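Local coordinates for protein molinate hydrolase (Gulosibacter molinativorax, PDB 4UB9) that hydrolyses the thiocarbamate herbicide molinate as a zinc-containing member of the amidohydrolase family, at residues V403-M408 with A456-M461; V448-D453 with R462-V467. All blocks are in the same frame, centred on the assembly; numbering follows the deposited sequence.

Contact 1 packs helix 400-410 against the short 3-10 segment at 458-461; contact 2 pairs the antiparallel strands 447-450 and 464-469. Their centres lie about 13 Å apart. The four segments run in the order 403-408, 448-453, 456-461, 462-467, so the two contacts interleave: the linker between the paired strands supplies the second half of contact 1. Where they meet, N460 ND2 probably donates a hydrogen bond to D453 O at 2.9 Å, and M461 O packs on L450 CD2. A helix of the barrel-type hydrolase domain is thereby joined to the strand pair through one continuous connection, away from the zinc ligands H282 and H302.

Contact 1: V403-M408 with A456-M461; sequences VWMQAM and ADITNM
M405 and M461 meet with their side chains crossing at about a right angle. The chain of M405 is extended beyond CG, which carries SD out to M461, whereas M461 is bent at chi2 and chi3. This curl sets the two carbons that flank the M461 sulfur against the sulfur of M405: M405 SD lies 3.9 Å from M461 CG and 4.0 Å from M461 CE. Nearer the helix backbone, I458 approaches with both branches. Its CG1, anti to the backbone N (chi1 -166°), rests on M405 CB at 3.8 Å, while I458 CG2 lies against Q406 CA at 3.9 Å. At the partly exposed side, T459 CG2 comes to 3.9 Å from Q406 OE1, a van der Waals contact; the amide's NE2 is instead hydrogen-bonded to E392 and E410.

No hydrogen bond crosses the interface; within 456-461, D457 OD1 accepts from T459 OG1 at 2.7 Å and from T459 N at 3.0 Å, both from one face of the carboxylate plane, and the N-H bond closes an Asx turn. A418 and L370 also touch M405, and I419 and F402 touch M461. The arrangement is apolar packing of a 3-10 segment, entered through an Asx turn, on a helix that follows strand 368-370 in the TIM-barrel-type amidohydrolase fold.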
loop_
_atom_site.group_PDB
_atom_site.type_symbol
_atom_site.label_atom_id
_atom_site.label_comp_id
_atom_site.label_asym_id
_atom_site.label_seq_id
_atom_site.Cartn_x
_atom_site.Cartn_y
_atom_site.Cartn_z
ATOM N N VAL A 403 -19.290 24.301 18.671
ATOM C CA VAL A 403 -17.856 24.433 18.458
ATOM C C VAL A 403 -17.513 25.484 17.402
ATOM O O VAL A 403 -16.508 26.220 17.511
ATOM C CB VAL A 403 -17.234 23.075 18.061
ATOM C CG1 VAL A 403 -15.743 23.208 17.736
ATOM C CG2 VAL A 403 -17.427 22.078 19.203
ATOM N N TRP A 404 -18.303 25.519 16.346
ATOM C CA TRP A 404 -18.088 26.491 15.235
ATOM C C TRP A 404 -18.153 27.932 15.762
ATOM O O TRP A 404 -17.261 28.745 15.549
ATOM C CB TRP A 404 -19.170 26.282 14.154
ATOM C CG TRP A 404 -18.976 27.055 12.877
ATOM C CD1 TRP A 404 -18.477 26.579 11.709
ATOM C CD2 TRP A 404 -19.326 28.412 12.641
ATOM N NE1 TRP A 404 -18.505 27.557 10.747
ATOM C CE2 TRP A 404 -19.015 28.695 11.301
ATOM C CE3 TRP A 404 -19.887 29.420 13.436
ATOM C CZ2 TRP A 404 -19.225 29.939 10.737
ATOM C CZ3 TRP A 404 -20.112 30.649 12.876
ATOM C CH2 TRP A 404 -19.781 30.906 11.531
ATOM N N MET A 405 -19.229 28.180 16.486
ATOM C CA MET A 405 -19.471 29.485 17.115
ATOM C C MET A 405 -18.368 29.877 18.054
ATOM O O MET A 405 -17.792 30.952 17.967
ATOM C CB MET A 405 -20.795 29.474 17.827
ATOM C CG MET A 405 -21.949 29.671 16.851
ATOM S SD MET A 405 -23.546 29.774 17.654
ATOM C CE MET A 405 -24.711 29.447 16.354
ATOM N N GLN A 406 -17.971 28.943 18.873
ATOM C CA GLN A 406 -16.817 29.170 19.775
ATOM C C GLN A 406 -15.558 29.492 18.989
ATOM O O GLN A 406 -14.866 30.467 19.283
ATOM C CB GLN A 406 -16.599 27.917 20.665
ATOM C CG GLN A 406 -15.403 28.060 21.584
ATOM C CD GLN A 406 -15.155 26.817 22.409
ATOM O OE1 GLN A 406 -16.078 26.094 22.756
ATOM N NE2 GLN A 406 -13.910 26.538 22.656
ATOM N N ALA A 407 -15.256 28.675 17.960
ATOM C CA ALA A 407 -14.024 28.891 17.163
ATOM C C ALA A 407 -14.033 30.259 16.498
ATOM O O ALA A 407 -13.020 30.937 16.399
ATOM C CB ALA A 407 -13.882 27.838 16.104
ATOM N N MET A 408 -15.196 30.640 15.982
ATOM C CA MET A 408 -15.283 31.908 15.234
ATOM C C MET A 408 -15.064 33.098 16.194
ATOM O O MET A 408 -14.308 33.995 15.909
ATOM C CB MET A 408 -16.614 31.990 14.474
ATOM C CG MET A 408 -16.680 31.027 13.279
ATOM S SD MET A 408 -15.370 31.306 12.048
ATOM C CE MET A 408 -16.203 32.443 10.960
ATOM N N ALA A 456 -23.080 36.930 26.376
ATOM C CA ALA A 456 -22.056 37.165 27.404
ATOM C C ALA A 456 -20.925 36.176 27.230
ATOM O O ALA A 456 -19.765 36.461 27.512
ATOM C CB ALA A 456 -22.664 36.997 28.797
ATOM N N ASP A 457 -21.307 34.964 26.843
ATOM C CA ASP A 457 -20.359 33.852 26.613
ATOM C C ASP A 457 -20.967 32.861 25.611
ATOM O O ASP A 457 -22.021 32.266 25.864
ATOM C CB ASP A 457 -20.020 33.160 27.920
ATOM C CG ASP A 457 -18.979 32.076 27.771
ATOM O OD1 ASP A 457 -18.775 31.517 26.646
ATOM O OD2 ASP A 457 -18.365 31.752 28.822
ATOM N N ILE A 458 -20.291 32.725 24.465
ATOM C CA ILE A 458 -20.838 31.991 23.332
ATOM C C ILE A 458 -20.998 30.493 23.624
ATOM O O ILE A 458 -21.969 29.847 23.168
ATOM C CB ILE A 458 -20.026 32.252 22.043
ATOM C CG1 ILE A 458 -20.803 31.778 20.831
ATOM C CG2 ILE A 458 -18.653 31.628 22.133
ATOM C CD1 ILE A 458 -22.093 32.540 20.562
ATOM N N THR A 459 -20.140 29.971 24.488
ATOM C CA THR A 459 -20.296 28.593 25.017
ATOM C C THR A 459 -21.656 28.369 25.735
ATOM O O THR A 459 -22.107 27.229 25.871
ATOM C CB THR A 459 -19.171 28.163 25.994
ATOM O OG1 THR A 459 -19.271 28.919 27.203
ATOM C CG2 THR A 459 -17.810 28.396 25.394
ATOM N N ASN A 460 -22.302 29.441 26.187
ATOM C CA ASN A 460 -23.676 29.328 26.729
ATOM C C ASN A 460 -24.731 28.880 25.744
ATOM O O ASN A 460 -25.877 28.574 26.116
ATOM C CB ASN A 460 -24.144 30.636 27.363
ATOM C CG ASN A 460 -23.429 30.930 28.668
ATOM O OD1 ASN A 460 -23.120 30.028 29.426
ATOM N ND2 ASN A 460 -23.183 32.198 28.933
ATOM N N MET A 461 -24.351 28.833 24.488
ATOM C CA MET A 461 -25.231 28.233 23.463
ATOM C C MET A 461 -25.580 26.783 23.810
ATOM O O MET A 461 -26.643 26.278 23.426
ATOM C CB MET A 461 -24.574 28.279 22.079
ATOM C CG MET A 461 -24.471 29.667 21.449
ATOM S SD MET A 461 -26.081 30.370 21.093
ATOM C CE MET A 461 -26.771 29.200 19.915
#

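Contact 2: V448-D453 with R462-V467; sequences VVLDQD and RTLSHV
L464 CD2 lies at the apolar centre, 3.7 Å from L450 CD2 and 3.8 Å from V448 CB. V467 adds to the same face of the sheet, which L90 of the neighbouring strand 88-95 also touches. On the opposite face V449 and H466 lie side by side and point the same way, CB to CB at 3.9 Å, with V449 CB at the edge of the imidazole and near its plane.

The strand directions differ by 163°, an antiparallel pairing, but the register slips by one residue between V449 and L450. There S465 and H466 both face V449 in a classic beta bulge. V449 O takes a nearly straight bond from S465 N (2.8 Å, N-H...O 171°) and a weak one from H466 N, while V449 N donates to H466 O at 3.0 Å.

Past the bulge T463, the centre of an inverse gamma turn, receives the departing chain. D451 N donates to T463 O at 2.9 Å, and Q452 N reaches T463 OG1 at 3.1 Å. With chi1 at 65° that hydroxyl sits between its own backbone N and carbonyl carbon, facing the amides, and it is also hydrogen-bonded to N460 O. With a valine here, Q452 N would probably be left without its acceptor and N460 O without its hydroxyl partner.

At the outer edge E473 hydrogen-bonds H466 ND1. K87 is placed to bridge to D451 and to hydrogen-bond S465, but the model sets D451 OD1 and S465 OG too close together, so the detail is doubtful. The chemistry thus divides the work: leucine and valine branches fill one face, backbone amides hold the bulge, and the carbonyl and hydroxyl of T463 hold the exit from the strand.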
loop_
_atom_site.group_PDB
_atom_site.type_symbol
_atom_site.label_atom_id
_atom_site.label_comp_id
_atom_site.label_asym_id
_atom_site.label_seq_id
_atom_site.Cartn_x
_atom_site.Cartn_y
_atom_site.Cartn_z
ATOM N N VAL A 448 -35.644 27.691 20.276
ATOM C CA VAL A 448 -34.937 27.100 21.376
ATOM C C VAL A 448 -34.835 28.074 22.546
ATOM O O VAL A 448 -34.838 29.297 22.353
ATOM C CB VAL A 448 -33.544 26.604 21.007
ATOM C CG1 VAL A 448 -33.664 25.657 19.849
ATOM C CG2 VAL A 448 -32.590 27.729 20.694
ATOM N N VAL A 449 -34.703 27.514 23.747
ATOM C CA VAL A 449 -34.612 28.294 24.964
ATOM C C VAL A 449 -33.361 27.897 25.696
ATOM O O VAL A 449 -33.163 26.713 25.977
ATOM C CB VAL A 449 -35.835 28.049 25.869
ATOM C CG1 VAL A 449 -35.722 28.861 27.150
ATOM C CG2 VAL A 449 -37.130 28.400 25.142
ATOM N N LEU A 450 -32.527 28.886 26.010
ATOM C CA LEU A 450 -31.299 28.688 26.766
ATOM C C LEU A 450 -31.391 29.259 28.176
ATOM O O LEU A 450 -32.066 30.247 28.416
ATOM C CB LEU A 450 -30.143 29.385 26.087
ATOM C CG LEU A 450 -29.949 29.160 24.598
ATOM C CD1 LEU A 450 -28.799 30.016 24.110
ATOM C CD2 LEU A 450 -29.650 27.706 24.330
ATOM N N ASP A 451 -30.637 28.660 29.087
ATOM C CA ASP A 451 -30.613 29.087 30.500
ATOM C C ASP A 451 -29.634 30.177 30.797
ATOM O O ASP A 451 -29.725 30.821 31.814
ATOM C CB ASP A 451 -30.208 27.927 31.397
ATOM C CG ASP A 451 -31.293 26.926 31.543
ATOM O OD1 ASP A 451 -32.433 27.242 31.165
ATOM O OD2 ASP A 451 -31.003 25.799 31.984
ATOM N N GLN A 452 -28.645 30.329 29.941
ATOM C CA GLN A 452 -27.680 31.377 30.125
ATOM C C GLN A 452 -27.476 32.176 28.877
ATOM O O GLN A 452 -27.959 31.806 27.812
ATOM C CB GLN A 452 -26.391 30.815 30.636
ATOM C CG GLN A 452 -26.554 30.371 32.070
ATOM C CD GLN A 452 -25.338 29.622 32.531
ATOM O OE1 GLN A 452 -24.260 30.193 32.697
ATOM N NE2 GLN A 452 -25.506 28.341 32.779
ATOM N N ASP A 453 -26.778 33.302 29.033
ATOM C CA ASP A 453 -26.698 34.344 28.029
ATOM C C ASP A 453 -25.607 34.064 26.993
ATOM O O ASP A 453 -24.405 34.199 27.268
ATOM C CB ASP A 453 -26.430 35.695 28.689
ATOM C CG ASP A 453 -26.504 36.871 27.703
ATOM O OD1 ASP A 453 -27.009 36.721 26.567
ATOM O OD2 ASP A 453 -26.076 37.965 28.085
ATOM N N ARG A 462 -24.698 26.155 24.566
ATOM C CA ARG A 462 -24.923 24.772 24.990
ATOM C C ARG A 462 -26.006 24.627 26.066
ATOM O O ARG A 462 -26.408 23.533 26.344
ATOM C CB ARG A 462 -23.646 24.148 25.508
ATOM C CG ARG A 462 -22.603 23.933 24.433
ATOM C CD ARG A 462 -21.251 23.595 25.054
ATOM N NE ARG A 462 -20.194 23.350 24.061
ATOM C CZ ARG A 462 -20.007 22.208 23.391
ATOM N NH1 ARG A 462 -20.814 21.192 23.572
ATOM N NH2 ARG A 462 -19.001 22.087 22.545
ATOM N N THR A 463 -26.438 25.715 26.688
ATOM C CA THR A 463 -27.284 25.628 27.908
ATOM C C THR A 463 -28.756 25.450 27.550
ATOM O O THR A 463 -29.636 26.053 28.169
ATOM C CB THR A 463 -27.110 26.844 28.843
ATOM O OG1 THR A 463 -27.595 28.021 28.178
ATOM C CG2 THR A 463 -25.661 27.033 29.217
ATOM N N LEU A 464 -29.019 24.547 26.609
ATOM C CA LEU A 464 -30.398 24.293 26.144
ATOM C C LEU A 464 -31.335 23.746 27.204
ATOM O O LEU A 464 -31.040 22.754 27.799
ATOM C CB LEU A 464 -30.412 23.267 25.025
ATOM C CG LEU A 464 -30.006 23.742 23.643
ATOM C CD1 LEU A 464 -29.748 22.520 22.766
ATOM C CD2 LEU A 464 -31.107 24.605 23.059
ATOM N N SER A 465 -32.473 24.396 27.374
ATOM C CA SER A 465 -33.538 23.963 28.288
ATOM C C SER A 465 -34.709 23.424 27.567
ATOM O O SER A 465 -35.359 22.534 28.054
ATOM C CB SER A 465 -34.131 25.145 29.069
ATOM O OG SER A 465 -33.200 25.659 29.964
ATOM N N HIS A 466 -35.029 24.026 26.426
ATOM C CA HIS A 466 -36.207 23.636 25.652
ATOM C C HIS A 466 -35.927 23.702 24.175
ATOM O O HIS A 466 -35.215 24.586 23.692
ATOM C CB HIS A 466 -37.408 24.514 25.974
ATOM C CG HIS A 466 -37.786 24.487 27.418
ATOM N ND1 HIS A 466 -38.733 23.618 27.921
ATOM C CD2 HIS A 466 -37.298 25.173 28.480
ATOM C CE1 HIS A 466 -38.822 23.786 29.230
ATOM N NE2 HIS A 466 -37.955 24.715 29.593
ATOM N N VAL A 467 -36.568 22.790 23.447
ATOM C CA VAL A 467 -36.475 22.755 21.989
ATOM C C VAL A 467 -37.861 22.588 21.421
ATOM O O VAL A 467 -38.575 21.669 21.780
ATOM C CB VAL A 467 -35.574 21.609 21.484
ATOM C CG1 VAL A 467 -35.568 21.580 19.965
ATOM C CG2 VAL A 467 -34.144 21.744 22.006
#